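Local coordinates for Oxidored_FMN domain-containing protein ([Pseudomonas] geniculata N1, PDB 6L6J) that probably oxidises the amine 6-hydroxypseudooxynicotine, using bound FMN and an iron-sulfur cluster as redox cofactors, at residues 181-186 against 232-237; 122-127 against 186-191; 522-527 against 606-611; 504-509 against 588-593. All blocks are in the same frame, centred on the assembly; numbering follows the deposited sequence.

Contact 1. Residues 181-186 against 232-237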
loop_
_atom_site.group_PDB
_atom_site.type_symbol
_atom_site.label_atom_id
_atom_site.label_comp_id
_atom_site.label_asym_id
_atom_site.label_seq_id
_atom_site.Cartn_x
_atom_site.Cartn_y
_atom_site.Cartn_z
ATOM N N PHE A 181 -5.487 -16.496 21.141
ATOM C CA PHE A 181 -6.241 -17.462 21.980
ATOM C C PHE A 181 -6.847 -18.551 21.090
ATOM O O PHE A 181 -6.718 -19.744 21.426
ATOM C CB PHE A 181 -7.237 -16.735 22.878
ATOM C CG PHE A 181 -6.689 -16.373 24.234
ATOM C CD1 PHE A 181 -5.847 -15.296 24.391
ATOM C CD2 PHE A 181 -7.024 -17.121 25.356
ATOM C CE1 PHE A 181 -5.368 -14.945 25.647
ATOM C CE2 PHE A 181 -6.531 -16.782 26.608
ATOM C CZ PHE A 181 -5.704 -15.695 26.750
ATOM N N LEU A 182 -7.441 -18.176 19.957
ATOM C CA LEU A 182 -8.003 -19.125 18.948
ATOM C C LEU A 182 -6.983 -20.158 18.448
ATOM O O LEU A 182 -7.392 -21.296 18.163
ATOM C CB LEU A 182 -8.459 -18.323 17.731
ATOM C CG LEU A 182 -9.948 -18.096 17.598
ATOM C CD1 LEU A 182 -10.220 -17.487 16.231
ATOM C CD2 LEU A 182 -10.711 -19.402 17.810
ATOM N N ASP A 183 -5.743 -19.726 18.214
ATOM C CA ASP A 183 -4.702 -20.448 17.425
ATOM C C ASP A 183 -4.035 -21.504 18.314
ATOM O O ASP A 183 -3.355 -21.098 19.296
ATOM C CB ASP A 183 -3.670 -19.454 16.874
ATOM C CG ASP A 183 -2.770 -20.005 15.780
ATOM O OD1 ASP A 183 -2.656 -21.253 15.701
ATOM O OD2 ASP A 183 -2.196 -19.187 15.007
ATOM N N THR A 184 -4.203 -22.793 17.987
ATOM C CA THR A 184 -3.550 -23.927 18.710
ATOM C C THR A 184 -2.033 -23.846 18.599
ATOM O O THR A 184 -1.377 -24.418 19.473
ATOM C CB THR A 184 -3.983 -25.309 18.219
ATOM O OG1 THR A 184 -3.897 -25.318 16.796
ATOM C CG2 THR A 184 -5.386 -25.652 18.666
ATOM N N ARG A 185 -1.504 -23.167 17.581
ATOM C CA ARG A 185 -0.042 -22.940 17.446
ATOM C C ARG A 185 0.469 -21.964 18.517
ATOM O O ARG A 185 1.664 -22.008 18.800
ATOM C CB ARG A 185 0.320 -22.442 16.051
ATOM C CG ARG A 185 0.919 -23.528 15.167
ATOM C CD ARG A 185 0.998 -23.007 13.756
ATOM N NE ARG A 185 1.471 -23.896 12.703
ATOM C CZ ARG A 185 2.695 -24.402 12.621
ATOM N NH1 ARG A 185 3.017 -25.171 11.592
ATOM N NH2 ARG A 185 3.586 -24.166 13.571
ATOM N N VAL A 186 -0.398 -21.140 19.098
ATOM C CA VAL A 186 -0.037 -20.115 20.122
ATOM C C VAL A 186 -0.640 -20.493 21.480
ATOM O O VAL A 186 0.076 -20.370 22.495
ATOM C CB VAL A 186 -0.495 -18.693 19.726
ATOM C CG1 VAL A 186 0.173 -17.652 20.599
ATOM C CG2 VAL A 186 -0.264 -18.368 18.256
ATOM N N ARG A 232 1.051 -19.839 7.768
ATOM C CA ARG A 232 1.496 -21.242 8.017
ATOM C C ARG A 232 0.247 -22.092 8.269
ATOM O O ARG A 232 -0.802 -21.499 8.576
ATOM C CB ARG A 232 2.472 -21.294 9.204
ATOM C CG ARG A 232 2.203 -20.254 10.289
ATOM C CD ARG A 232 2.487 -20.750 11.689
ATOM N NE ARG A 232 3.907 -20.757 12.037
ATOM C CZ ARG A 232 4.405 -20.755 13.285
ATOM N NH1 ARG A 232 3.605 -20.748 14.342
ATOM N NH2 ARG A 232 5.716 -20.757 13.469
ATOM N N GLN A 233 0.352 -23.419 8.161
ATOM C CA GLN A 233 -0.781 -24.356 8.408
ATOM C C GLN A 233 -1.029 -24.453 9.922
ATOM O O GLN A 233 -0.650 -25.482 10.518
ATOM C CB GLN A 233 -0.506 -25.720 7.770
ATOM C CG GLN A 233 -0.015 -25.627 6.327
ATOM C CD GLN A 233 -0.523 -26.732 5.431
ATOM O OE1 GLN A 233 -1.193 -27.670 5.866
ATOM N NE2 GLN A 233 -0.215 -26.621 4.150
ATOM N N THR A 234 -1.634 -23.402 10.503
ATOM C CA THR A 234 -2.006 -23.272 11.945
ATOM C C THR A 234 -3.362 -23.964 12.211
ATOM O O THR A 234 -3.712 -24.107 13.408
ATOM C CB THR A 234 -2.029 -21.800 12.421
ATOM O OG1 THR A 234 -3.009 -21.064 11.688
ATOM C CG2 THR A 234 -0.725 -21.038 12.281
ATOM N N ASN A 235 -4.090 -24.372 11.155
ATOM C CA ASN A 235 -5.417 -25.070 11.187
ATOM C C ASN A 235 -6.568 -24.086 11.474
ATOM O O ASN A 235 -7.711 -24.550 11.701
ATOM C CB ASN A 235 -5.442 -26.248 12.169
ATOM C CG ASN A 235 -4.591 -27.413 11.707
ATOM O OD1 ASN A 235 -4.262 -27.523 10.526
ATOM N ND2 ASN A 235 -4.234 -28.289 12.631
ATOM N N LEU A 236 -6.285 -22.776 11.469
ATOM C CA LEU A 236 -7.306 -21.691 11.430
ATOM C C LEU A 236 -7.688 -21.478 9.966
ATOM O O LEU A 236 -7.192 -20.508 9.362
ATOM C CB LEU A 236 -6.749 -20.388 12.028
ATOM C CG LEU A 236 -6.355 -20.415 13.506
ATOM C CD1 LEU A 236 -5.678 -19.105 13.901
ATOM C CD2 LEU A 236 -7.552 -20.695 14.409
ATOM N N THR A 237 -8.487 -22.386 9.408
ATOM C CA THR A 237 -8.965 -22.323 7.997
ATOM C C THR A 237 -10.486 -22.152 7.976
ATOM O O THR A 237 -11.145 -22.582 8.959
ATOM C CB THR A 237 -8.513 -23.552 7.200
ATOM O OG1 THR A 237 -8.918 -24.723 7.911
ATOM C CG2 THR A 237 -7.017 -23.556 6.970
#
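R185 and T234 bring the two backbones nearest, CA to CA 5.9 Å, and D183 sits by L236 with their CA atoms 6.7 Å apart. The CG of D183 stands anti to the backbone N (chi1 -165°), which sets the carboxylate beside the carbonyl carbon, facing the chain ahead. There OD1 accepts R185 N at 2.9 Å, from above the carboxylate plane, in an Asx turn. The aliphatic part of the same side chain meets L236 at about a right angle, with L236 CD1 3.6 Å from D183 CB. L236 CD2 leans toward L182 CB. R185 runs extended across T234, and its NE gives a weak hydrogen bond to Q233 O (3.4 Å, 161°), at the centre of an inverse gamma turn. R232 CD lies over one face of the R185 guanidinium, toward its rim; beyond it the bend at chi3 turns the R232 guanidinium to R185 NH2. NH2 sits over its centre, with the planes 36° apart. The like charges come close, R185 NH2 to R232 NH1 3.5 Å; both side chains are exposed, and solvent probably screens them. Residues 181-186 end helix 177-182, after barrel strand 166-171; 232-237 follow the neighbouring strand 220-229. These connections lie at the C-terminal end of the TIM barrel, where this family binds FMN; R224 of that site is about 12 Å from L182, side chain to side chain.

Contact 2. Residues 122-127 against 186-191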
loop_
_atom_site.group_PDB
_atom_site.type_symbol
_atom_site.label_atom_id
_atom_site.label_comp_id
_atom_site.label_asym_id
_atom_site.label_seq_id
_atom_site.Cartn_x
_atom_site.Cartn_y
_atom_site.Cartn_z
ATOM N N SER A 122 -0.131 -12.803 26.095
ATOM C CA SER A 122 -0.317 -14.014 25.267
ATOM C C SER A 122 -1.043 -15.060 26.104
ATOM O O SER A 122 -0.875 -15.054 27.334
ATOM C CB SER A 122 1.010 -14.531 24.775
ATOM O OG SER A 122 0.869 -15.747 24.038
ATOM N N PRO A 123 -1.833 -15.974 25.476
ATOM C CA PRO A 123 -2.337 -17.166 26.153
ATOM C C PRO A 123 -1.166 -17.926 26.788
ATOM O O PRO A 123 -1.339 -18.435 27.890
ATOM C CB PRO A 123 -2.981 -18.012 25.038
ATOM C CG PRO A 123 -2.472 -17.411 23.735
ATOM C CD PRO A 123 -2.238 -15.948 24.061
ATOM N N THR A 124 -0.015 -17.939 26.091
ATOM C CA THR A 124 1.209 -18.712 26.428
ATOM C C THR A 124 2.443 -17.925 25.975
ATOM O O THR A 124 2.420 -17.416 24.828
ATOM C CB THR A 124 1.139 -20.108 25.795
ATOM O OG1 THR A 124 -0.072 -20.693 26.298
ATOM C CG2 THR A 124 2.346 -20.979 26.096
ATOM N N THR A 125 3.472 -17.844 26.837
ATOM C CA THR A 125 4.670 -16.985 26.632
ATOM C C THR A 125 5.343 -17.325 25.306
ATOM O O THR A 125 5.541 -18.507 24.986
ATOM C CB THR A 125 5.720 -17.095 27.740
ATOM O OG1 THR A 125 5.110 -16.686 28.952
ATOM C CG2 THR A 125 6.912 -16.183 27.549
ATOM N N LYS A 126 5.710 -16.276 24.591
ATOM C CA LYS A 126 6.567 -16.335 23.390
ATOM C C LYS A 126 7.051 -14.908 23.128
ATOM O O LYS A 126 6.414 -13.973 23.656
ATOM C CB LYS A 126 5.767 -16.896 22.215
ATOM C CG LYS A 126 4.595 -16.040 21.737
ATOM C CD LYS A 126 3.974 -16.513 20.438
ATOM C CE LYS A 126 4.966 -16.833 19.330
ATOM N NZ LYS A 126 5.688 -15.642 18.825
ATOM N N TYR A 127 8.121 -14.739 22.347
ATOM C CA TYR A 127 8.531 -13.408 21.826
ATOM C C TYR A 127 7.432 -12.948 20.877
ATOM O O TYR A 127 6.731 -13.759 20.295
ATOM C CB TYR A 127 9.921 -13.474 21.191
ATOM C CG TYR A 127 11.028 -13.827 22.154
ATOM C CD1 TYR A 127 11.517 -12.893 23.052
ATOM C CD2 TYR A 127 11.617 -15.077 22.142
ATOM C CE1 TYR A 127 12.549 -13.185 23.930
ATOM C CE2 TYR A 127 12.648 -15.387 23.014
ATOM C CZ TYR A 127 13.116 -14.439 23.906
ATOM O OH TYR A 127 14.121 -14.747 24.760
ATOM N N VAL A 186 -0.398 -21.140 19.098
ATOM C CA VAL A 186 -0.037 -20.115 20.122
ATOM C C VAL A 186 -0.640 -20.493 21.480
ATOM O O VAL A 186 0.076 -20.370 22.495
ATOM C CB VAL A 186 -0.495 -18.693 19.726
ATOM C CG1 VAL A 186 0.173 -17.652 20.599
ATOM C CG2 VAL A 186 -0.264 -18.368 18.256
ATOM N N ASN A 187 -1.930 -20.835 21.520
ATOM C CA ASN A 187 -2.609 -21.211 22.784
ATOM C C ASN A 187 -2.153 -22.627 23.147
ATOM O O ASN A 187 -2.361 -23.537 22.306
ATOM C CB ASN A 187 -4.127 -21.072 22.680
ATOM C CG ASN A 187 -4.810 -21.128 24.029
ATOM O OD1 ASN A 187 -4.203 -21.544 25.009
ATOM N ND2 ASN A 187 -6.067 -20.718 24.099
ATOM N N LYS A 188 -1.490 -22.783 24.302
ATOM C CA LYS A 188 -1.029 -24.093 24.848
ATOM C C LYS A 188 -1.615 -24.287 26.249
ATOM O O LYS A 188 -1.123 -25.160 26.982
ATOM C CB LYS A 188 0.501 -24.176 24.924
ATOM C CG LYS A 188 1.239 -23.994 23.600
ATOM C CD LYS A 188 1.055 -25.117 22.626
ATOM C CE LYS A 188 1.282 -24.678 21.193
ATOM N NZ LYS A 188 1.197 -25.808 20.232
ATOM N N ARG A 189 -2.643 -23.512 26.581
ATOM C CA ARG A 189 -3.224 -23.470 27.938
ATOM C C ARG A 189 -3.974 -24.778 28.218
ATOM O O ARG A 189 -4.426 -25.457 27.245
ATOM C CB ARG A 189 -4.160 -22.266 28.054
ATOM C CG ARG A 189 -3.495 -20.909 27.860
ATOM C CD ARG A 189 -4.526 -19.817 27.964
ATOM N NE ARG A 189 -4.985 -19.637 29.342
ATOM C CZ ARG A 189 -4.516 -18.737 30.202
ATOM N NH1 ARG A 189 -3.540 -17.913 29.858
ATOM N NH2 ARG A 189 -5.016 -18.676 31.421
ATOM N N THR A 190 -4.137 -25.099 29.505
ATOM C CA THR A 190 -4.836 -26.323 29.991
ATOM C C THR A 190 -6.044 -25.966 30.873
ATOM O O THR A 190 -6.605 -26.909 31.478
ATOM C CB THR A 190 -3.829 -27.220 30.720
ATOM O OG1 THR A 190 -3.330 -26.473 31.829
ATOM C CG2 THR A 190 -2.682 -27.655 29.833
ATOM N N ASP A 191 -6.418 -24.679 30.945
ATOM C CA ASP A 191 -7.600 -24.160 31.697
ATOM C C ASP A 191 -8.795 -24.065 30.721
ATOM O O ASP A 191 -8.701 -24.638 29.616
ATOM C CB ASP A 191 -7.243 -22.851 32.427
ATOM C CG ASP A 191 -6.979 -21.643 31.537
ATOM O OD1 ASP A 191 -6.859 -21.817 30.303
ATOM O OD2 ASP A 191 -6.901 -20.538 32.084
#
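The side chains of T124 and R189 run alongside each other, pointing opposite ways, where two loops of the TIM-barrel domain meet, and an Asx turn at N187 shapes one of them. In T124 the hydroxyl lies beside the backbone N (chi1 -57°). From there OG1 accepts the backbone N of K188 at 3.2 Å, with an N-H...O angle of 155°. T124 CG2 rests on K188 CB, the two side chains crossing at about a right angle. The K188 amine itself turns away to T184 O. The ring of P123 presses on the Asx turn, its CB 3.7 Å from N187 OD1. That oxygen accepts R189 N at 3.0 Å. The amide is held at its other end too, since N187 ND2 donates to Y193 O and F181 O. V186 adds an apolar patch: its CG1 meets P123 CG and, across at about a right angle, K126 CD. R189 bends at chi3, and this sets its guanidinium beside P123. NH1 reaches a lone pair of P123 O in the carbonyl plane, at 3.0 Å, though the oxygen is tilted from the guanidinium plane; NH1 also bonds I140 O. The far edge grips D191 side-on, which fixes the rotation of the group. In this salt bridge NE meets D191 OD1 at 3.0 Å and NH2 meets D191 OD2 at 2.7 Å, both on the syn side but tilted out of the carboxylate plane.

Contact 3. Residues 522-527 against 606-611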
loop_
_atom_site.group_PDB
_atom_site.type_symbol
_atom_site.label_atom_id
_atom_site.label_comp_id
_atom_site.label_asym_id
_atom_site.label_seq_id
_atom_site.Cartn_x
_atom_site.Cartn_y
_atom_site.Cartn_z
ATOM N N SER A 522 23.249 -20.091 -17.920
ATOM C CA SER A 522 23.166 -19.593 -16.532
ATOM C C SER A 522 23.258 -18.067 -16.582
ATOM O O SER A 522 23.829 -17.538 -17.543
ATOM C CB SER A 522 24.242 -20.200 -15.692
ATOM O OG SER A 522 25.519 -19.868 -16.225
ATOM N N VAL A 523 22.669 -17.385 -15.602
ATOM C CA VAL A 523 22.767 -15.906 -15.456
ATOM C C VAL A 523 22.662 -15.562 -13.965
ATOM O O VAL A 523 21.779 -16.130 -13.256
ATOM C CB VAL A 523 21.727 -15.167 -16.319
ATOM C CG1 VAL A 523 20.339 -15.754 -16.156
ATOM C CG2 VAL A 523 21.700 -13.679 -16.031
ATOM N N ILE A 524 23.582 -14.700 -13.521
ATOM C CA ILE A 524 23.589 -14.085 -12.163
ATOM C C ILE A 524 22.956 -12.697 -12.251
ATOM O O ILE A 524 23.431 -11.858 -13.068
ATOM C CB ILE A 524 25.007 -14.020 -11.573
ATOM C CG1 ILE A 524 25.426 -15.386 -11.020
ATOM C CG2 ILE A 524 25.083 -12.930 -10.520
ATOM C CD1 ILE A 524 26.880 -15.477 -10.629
ATOM N N VAL A 525 21.914 -12.476 -11.452
ATOM C CA VAL A 525 21.297 -11.129 -11.258
ATOM C C VAL A 525 21.777 -10.652 -9.904
ATOM O O VAL A 525 21.532 -11.368 -8.929
ATOM C CB VAL A 525 19.760 -11.143 -11.346
ATOM C CG1 VAL A 525 19.182 -9.747 -11.337
ATOM C CG2 VAL A 525 19.287 -11.886 -12.580
ATOM N N TYR A 526 22.518 -9.545 -9.892
ATOM C CA TYR A 526 23.137 -8.952 -8.679
ATOM C C TYR A 526 22.282 -7.760 -8.269
ATOM O O TYR A 526 22.117 -6.824 -9.090
ATOM C CB TYR A 526 24.591 -8.588 -8.961
ATOM C CG TYR A 526 25.401 -8.151 -7.765
ATOM C CD1 TYR A 526 25.422 -8.886 -6.589
ATOM C CD2 TYR A 526 26.209 -7.027 -7.842
ATOM C CE1 TYR A 526 26.202 -8.488 -5.516
ATOM C CE2 TYR A 526 27.001 -6.625 -6.782
ATOM C CZ TYR A 526 26.988 -7.353 -5.612
ATOM O OH TYR A 526 27.760 -6.932 -4.569
ATOM N N ASP A 527 21.693 -7.856 -7.075
ATOM C CA ASP A 527 20.744 -6.864 -6.518
ATOM C C ASP A 527 21.457 -6.037 -5.445
ATOM O O ASP A 527 21.689 -6.573 -4.351
ATOM C CB ASP A 527 19.494 -7.554 -5.976
ATOM C CG ASP A 527 18.451 -6.575 -5.496
ATOM O OD1 ASP A 527 18.570 -5.379 -5.875
ATOM O OD2 ASP A 527 17.534 -7.020 -4.754
ATOM N N ASN A 606 34.239 -17.796 -3.353
ATOM C CA ASN A 606 33.513 -18.781 -4.189
ATOM C C ASN A 606 33.596 -18.356 -5.652
ATOM O O ASN A 606 33.656 -17.144 -5.903
ATOM C CB ASN A 606 32.052 -18.872 -3.767
ATOM C CG ASN A 606 31.801 -20.053 -2.867
ATOM O OD1 ASN A 606 31.849 -19.930 -1.640
ATOM N ND2 ASN A 606 31.582 -21.200 -3.488
ATOM N N GLU A 607 33.569 -19.320 -6.573
ATOM C CA GLU A 607 33.322 -19.058 -8.015
ATOM C C GLU A 607 31.936 -19.613 -8.374
ATOM O O GLU A 607 31.625 -20.759 -7.991
ATOM C CB GLU A 607 34.449 -19.622 -8.884
ATOM C CG GLU A 607 35.557 -18.621 -9.189
ATOM C CD GLU A 607 36.182 -18.761 -10.574
ATOM O OE1 GLU A 607 35.416 -18.764 -11.560
ATOM O OE2 GLU A 607 37.428 -18.865 -10.670
ATOM N N MET A 608 31.133 -18.788 -9.048
ATOM C CA MET A 608 29.831 -19.171 -9.640
ATOM C C MET A 608 29.964 -19.088 -11.160
ATOM O O MET A 608 30.389 -18.038 -11.672
ATOM C CB MET A 608 28.707 -18.232 -9.193
ATOM C CG MET A 608 28.510 -18.181 -7.682
ATOM S SD MET A 608 27.043 -17.229 -7.167
ATOM C CE MET A 608 27.017 -17.717 -5.443
ATOM N N ALA A 609 29.605 -20.163 -11.854
ATOM C CA ALA A 609 29.468 -20.172 -13.321
ATOM C C ALA A 609 28.362 -19.169 -13.678
ATOM O O ALA A 609 27.402 -19.028 -12.897
ATOM C CB ALA A 609 29.190 -21.572 -13.800
ATOM N N ALA A 610 28.519 -18.447 -14.780
ATOM C CA ALA A 610 27.564 -17.413 -15.210
ATOM C C ALA A 610 27.836 -17.040 -16.671
ATOM O O ALA A 610 28.829 -16.341 -16.921
ATOM C CB ALA A 610 27.674 -16.227 -14.288
ATOM N N ASP A 611 26.981 -17.489 -17.586
ATOM C CA ASP A 611 27.120 -17.180 -19.026
ATOM C C ASP A 611 26.721 -15.717 -19.231
ATOM O O ASP A 611 27.341 -15.048 -20.074
ATOM C CB ASP A 611 26.349 -18.205 -19.855
ATOM C CG ASP A 611 26.933 -19.605 -19.724
ATOM O OD1 ASP A 611 28.184 -19.734 -19.884
ATOM O OD2 ASP A 611 26.148 -20.547 -19.436
#
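I524 and M608 meet at about a right angle between two strands that are not sheet neighbours. The axes of strands 522-527 and 606-609 approach to 8.1 Å, at 123° between their directions. I524 has CG1 beside the backbone N and a straight second torsion (chi2 170°), which pushes CD1 out as the leading atom. CD1 lies 3.6 Å from M608 CB and 3.8 Å from A610 CB. M608 is extended beyond CG, and its SD also passes near I524 CD1. At the start of the strand the contact turns polar. S522 holds its hydroxyl between the backbone N and the carbonyl carbon, where OG accepts D611 N at 3.1 Å. D611 N also makes a weak bond to S522 O. The D611 carboxylate swings back, and OD2 takes a weak bond from S522 N at 3.3 Å. Past D611 the chain enters strand 612-621, which pairs parallel with 522-527. The contact therefore lies where an antiparallel three-stranded meander, ending in strand 605-609, hands the chain back to the parallel sheet. This layout is characteristic of Rossmann-like dinucleotide-binding domains of the flavoprotein disulfide reductase type, consistent with the OYE-like second alpha/beta family.

Contact 4. Residues 504-509 against 588-593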
loop_
_atom_site.group_PDB
_atom_site.type_symbol
_atom_site.label_atom_id
_atom_site.label_comp_id
_atom_site.label_asym_id
_atom_site.label_seq_id
_atom_site.Cartn_x
_atom_site.Cartn_y
_atom_site.Cartn_z
ATOM N N PRO A 504 31.342 -8.054 -22.526
ATOM C CA PRO A 504 30.085 -7.940 -23.276
ATOM C C PRO A 504 28.944 -8.853 -22.789
ATOM O O PRO A 504 27.810 -8.576 -23.120
ATOM C CB PRO A 504 30.490 -8.345 -24.706
ATOM C CG PRO A 504 31.691 -9.257 -24.496
ATOM C CD PRO A 504 32.432 -8.616 -23.347
ATOM N N HIS A 505 29.254 -9.905 -22.024
ATOM C CA HIS A 505 28.217 -10.803 -21.445
ATOM C C HIS A 505 27.529 -10.117 -20.243
ATOM O O HIS A 505 26.483 -10.653 -19.771
ATOM C CB HIS A 505 28.810 -12.192 -21.137
ATOM C CG HIS A 505 29.619 -12.257 -19.886
ATOM N ND1 HIS A 505 30.781 -11.528 -19.724
ATOM C CD2 HIS A 505 29.432 -12.953 -18.738
ATOM C CE1 HIS A 505 31.270 -11.769 -18.523
ATOM N NE2 HIS A 505 30.455 -12.631 -17.891
ATOM N N VAL A 506 28.085 -8.991 -19.755
ATOM C CA VAL A 506 27.537 -8.215 -18.595
ATOM C C VAL A 506 26.453 -7.243 -19.090
ATOM O O VAL A 506 26.698 -6.500 -20.062
ATOM C CB VAL A 506 28.641 -7.481 -17.817
ATOM C CG1 VAL A 506 28.078 -6.739 -16.607
ATOM C CG2 VAL A 506 29.745 -8.429 -17.377
ATOM N N LEU A 507 25.294 -7.250 -18.429
ATOM C CA LEU A 507 24.106 -6.445 -18.808
ATOM C C LEU A 507 23.621 -5.620 -17.607
ATOM O O LEU A 507 24.095 -5.824 -16.470
ATOM C CB LEU A 507 22.999 -7.396 -19.271
ATOM C CG LEU A 507 23.407 -8.467 -20.286
ATOM C CD1 LEU A 507 22.319 -9.518 -20.429
ATOM C CD2 LEU A 507 23.734 -7.845 -21.635
ATOM N N THR A 508 22.675 -4.729 -17.882
ATOM C CA THR A 508 21.943 -3.888 -16.906
ATOM C C THR A 508 20.455 -4.060 -17.167
ATOM O O THR A 508 20.071 -4.589 -18.210
ATOM C CB THR A 508 22.326 -2.413 -17.053
ATOM O OG1 THR A 508 21.416 -1.824 -17.980
ATOM C CG2 THR A 508 23.750 -2.204 -17.521
ATOM N N PRO A 509 19.569 -3.630 -16.240
ATOM C CA PRO A 509 18.129 -3.659 -16.484
ATOM C C PRO A 509 17.698 -3.028 -17.813
ATOM O O PRO A 509 16.677 -3.437 -18.302
ATOM C CB PRO A 509 17.561 -2.863 -15.298
ATOM C CG PRO A 509 18.554 -3.087 -14.188
ATOM C CD PRO A 509 19.895 -3.167 -14.887
ATOM N N ALA A 588 33.131 -9.773 -6.086
ATOM C CA ALA A 588 34.532 -9.280 -6.077
ATOM C C ALA A 588 34.912 -8.849 -7.494
ATOM O O ALA A 588 35.522 -7.761 -7.660
ATOM C CB ALA A 588 35.479 -10.337 -5.565
ATOM N N SER A 589 34.547 -9.665 -8.480
ATOM C CA SER A 589 35.067 -9.572 -9.872
ATOM C C SER A 589 34.211 -10.436 -10.808
ATOM O O SER A 589 33.623 -11.427 -10.324
ATOM C CB SER A 589 36.544 -9.966 -9.919
ATOM O OG SER A 589 36.700 -11.382 -10.032
ATOM N N ILE A 590 34.184 -10.076 -12.095
ATOM C CA ILE A 590 33.423 -10.796 -13.155
ATOM C C ILE A 590 34.411 -11.278 -14.217
ATOM O O ILE A 590 34.990 -10.410 -14.871
ATOM C CB ILE A 590 32.320 -9.909 -13.768
ATOM C CG1 ILE A 590 31.298 -9.465 -12.715
ATOM C CG2 ILE A 590 31.644 -10.636 -14.919
ATOM C CD1 ILE A 590 30.353 -8.371 -13.183
ATOM N N GLY A 591 34.552 -12.599 -14.386
ATOM C CA GLY A 591 35.312 -13.230 -15.488
ATOM C C GLY A 591 34.438 -13.591 -16.694
ATOM O O GLY A 591 33.213 -13.439 -16.671
ATOM N N PRO A 592 35.044 -14.117 -17.784
ATOM C CA PRO A 592 34.327 -14.397 -19.036
ATOM C C PRO A 592 33.116 -15.338 -18.920
ATOM O O PRO A 592 32.232 -15.257 -19.758
ATOM C CB PRO A 592 35.372 -15.108 -19.921
ATOM C CG PRO A 592 36.709 -14.697 -19.360
ATOM C CD PRO A 592 36.475 -14.461 -17.874
ATOM N N SER A 593 33.134 -16.240 -17.939
ATOM C CA SER A 593 32.112 -17.307 -17.782
ATOM C C SER A 593 31.907 -17.675 -16.301
ATOM O O SER A 593 31.321 -18.740 -16.020
ATOM C CB SER A 593 32.518 -18.517 -18.589
ATOM O OG SER A 593 33.551 -19.240 -17.924
HETATM O O HOH W 1 30.546 -14.072 -15.777
#
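H505 and V506 meet the turn of a beta hairpin, the one that joins strands 585-590 and 594-599 in the second alpha/beta domain. The imidazole has a carbonyl oxygen on one face and a methyl on the other. P592 O sits over the centre of one face, 3.6 Å above the ring plane. V506 CG2 lies over the opposite face, toward the rim. At the ring edge, in plane, a water stands 2.6 Å from H505 NE2 and donates to G591 O at 2.9 Å, so it bridges the ring to the hairpin turn. The ring nitrogen is also close to the carbonyl itself, H505 NE2 to G591 O being 3.1 Å. Beside the ring, V506 CG2 and I590 CG2 come together tip to tip at 3.8 Å. I590 has CG2 anti to its own backbone nitrogen (chi1 -60° to CG1), and that branch also touches the imidazole obliquely through H505 NE2. Further out, strand 612-621 backs both sides: H505 and I590 lie on V613, and V506 lies on L615. The backbone of L507 bonds to V613 and L615, which ties strand 506-507 into that sheet. A classic beta bulge puts A588 and S589 both against K596. At the far end of 504-509, T508 caps the next helix, its OG1 accepting the backbone N of E510.

How the contacts relate
The four contacts form two pairs at separate ends of the molecule. Contacts 1 and 2 lie in the FMN-binding barrel, with centres 12 Å apart. They share V186 and their segments alternate along the chain, so the loop after helix 177-182 serves both. Contacts 3 and 4 come later, in the second alpha/beta domain, with centres 8 Å apart. Their segments also alternate, and A610 N probably bonds S593 O between them. Both join the three-stranded antiparallel sheet to the mixed sheet containing strand 612-621. Contacts 1 and 3 are 40 Å apart, centre to centre. Each pair thus knits one domain internally, and none of the four joins the barrel to the second alpha/beta domain.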